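Long-range contact in ADP-ribosylation factor-binding protein GGA1 (Saccharomyces cerevisiae, PDB 5CN2), which may help regulate membrane traffic through the trans-Golgi network and binds the small GTPases ARF1 and ARF2: residues Gln67-Asn72 with Ile82-Ser87. Residues are numbered along the deposited sequence; the frame is centred on the assembly and turned at random.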
# COMPACT_ATOMS: atom_id res chain seq x y z
N GLN A 67 -5.27 6.13 -6.98
CA GLN A 67 -4.96 7.54 -7.07
C GLN A 67 -3.49 7.77 -6.87
O GLN A 67 -2.81 6.98 -6.26
CB GLN A 67 -5.74 8.33 -6.03
CG GLN A 67 -7.20 8.50 -6.39
CD GLN A 67 -7.95 9.23 -5.31
OE1 GLN A 67 -7.54 10.32 -4.91
NE2 GLN A 67 -9.03 8.64 -4.81
N PRO A 68 -2.99 8.88 -7.39
CA PRO A 68 -1.55 9.08 -7.28
C PRO A 68 -1.07 9.32 -5.84
O PRO A 68 -1.80 9.84 -4.98
CB PRO A 68 -1.31 10.32 -8.14
CG PRO A 68 -2.60 11.06 -8.14
CD PRO A 68 -3.69 10.05 -7.95
N GLN A 69 0.16 8.93 -5.59
CA GLN A 69 0.77 9.14 -4.31
C GLN A 69 1.10 10.61 -4.10
O GLN A 69 1.31 11.35 -5.06
CB GLN A 69 2.00 8.27 -4.14
CG GLN A 69 3.10 8.50 -5.14
CD GLN A 69 4.28 7.55 -4.93
OE1 GLN A 69 5.34 7.75 -5.51
NE2 GLN A 69 4.09 6.53 -4.13
N SER A 70 1.12 11.01 -2.83
CA SER A 70 1.24 12.42 -2.45
C SER A 70 2.63 12.93 -2.77
O SER A 70 2.82 14.10 -2.99
CB SER A 70 0.93 12.62 -0.97
OG SER A 70 1.85 11.90 -0.15
N GLY A 71 3.60 12.01 -2.81
CA GLY A 71 4.99 12.35 -3.08
C GLY A 71 5.73 11.06 -3.33
O GLY A 71 5.13 9.99 -3.35
N ASN A 72 7.03 11.15 -3.53
CA ASN A 72 7.86 9.97 -3.78
C ASN A 72 9.18 9.95 -3.01
O ASN A 72 10.09 9.15 -3.30
CB ASN A 72 8.07 9.80 -5.30
CG ASN A 72 9.08 10.78 -5.91
OD1 ASN A 72 9.54 10.53 -7.02
ND2 ASN A 72 9.44 11.88 -5.22
N ILE A 82 4.42 9.62 2.98
CA ILE A 82 3.69 9.47 1.72
C ILE A 82 2.37 8.76 2.03
O ILE A 82 2.33 7.78 2.77
CB ILE A 82 4.49 8.68 0.68
CG1 ILE A 82 5.80 9.39 0.33
CG2 ILE A 82 3.69 8.52 -0.61
CD1 ILE A 82 6.73 8.55 -0.51
N LYS A 83 1.29 9.31 1.49
CA LYS A 83 -0.04 8.74 1.57
C LYS A 83 -0.51 8.43 0.13
O LYS A 83 -0.19 9.17 -0.82
CB LYS A 83 -0.98 9.75 2.22
CG LYS A 83 -2.42 9.28 2.40
CD LYS A 83 -3.44 10.43 2.34
CE LYS A 83 -3.83 10.91 3.73
NZ LYS A 83 -4.56 12.21 3.70
N GLN A 84 -1.29 7.37 -0.03
CA GLN A 84 -1.85 7.01 -1.33
C GLN A 84 -3.18 6.31 -1.22
O GLN A 84 -3.26 5.22 -0.64
CB GLN A 84 -0.89 6.11 -2.10
CG GLN A 84 -1.44 5.75 -3.49
CD GLN A 84 -0.42 5.12 -4.41
OE1 GLN A 84 -0.49 5.34 -5.63
NE2 GLN A 84 0.51 4.35 -3.87
N ILE A 85 -4.20 6.91 -1.83
CA ILE A 85 -5.58 6.41 -1.78
C ILE A 85 -5.88 5.42 -2.89
O ILE A 85 -5.51 5.62 -4.05
CB ILE A 85 -6.61 7.54 -1.92
CG1 ILE A 85 -6.32 8.70 -0.98
CG2 ILE A 85 -8.02 7.00 -1.67
CD1 ILE A 85 -6.32 8.30 0.47
N ALA A 86 -6.56 4.34 -2.52
CA ALA A 86 -7.08 3.38 -3.49
C ALA A 86 -8.50 2.98 -3.12
O ALA A 86 -8.94 3.16 -1.98
CB ALA A 86 -6.18 2.16 -3.55
N SER A 87 -9.20 2.41 -4.09
CA SER A 87 -10.45 1.74 -3.77
C SER A 87 -10.56 0.41 -4.48
O SER A 87 -9.86 0.12 -5.45
CB SER A 87 -11.63 2.65 -4.06
OG SER A 87 -11.72 2.91 -5.43
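Ser70 meets Lys83 through two hydrogen bonds that pair a loop residue with a strand residue almost as a sheet partner would. Its backbone N donates to Lys83 O at 3.0 Å, while Lys83 N returns a nearly straight bond (173°) to Ser70 OG. With chi1 at 61°, the hydroxyl sits between its own N and carbonyl carbon and takes the acceptor role that a backbone carbonyl would play in a regular antiparallel pair. Further along, Gln67 N donates to Ile85 O at 3.0 Å, carrying on the pairing of strand 63-66 with strand 78-89. Between these two points Pro68 and Gln69 face the single strand residue Gln84, whose CG, anti to its backbone N (chi1 -179°), lies 3.3 Å from Gln67 O. Pro68 turns its side chain away; Gln69 CB lies 4.0 Å from Gln84 CD. This is the edge of one sheet in the adaptin-ear (GAE) β-sandwich; the opposite side of strand 78-89 pairs with strand 34-43. An alanine in place of Gln84 would probably leave the backbone around Gln67 O and the CB of Gln69 without the chain packed against them. Van der Waals contacts flank the bonds. The Ile82 side chain lies against Gly71, Ile82 CG2 coming to 3.4 Å from Gly71 O, and Ile82 CD1 reaches Asn72 CA at 3.7 Å. Gln67 runs side by side with Ile85, its NE2 lying 3.7 Å from CG2 of that isoleucine.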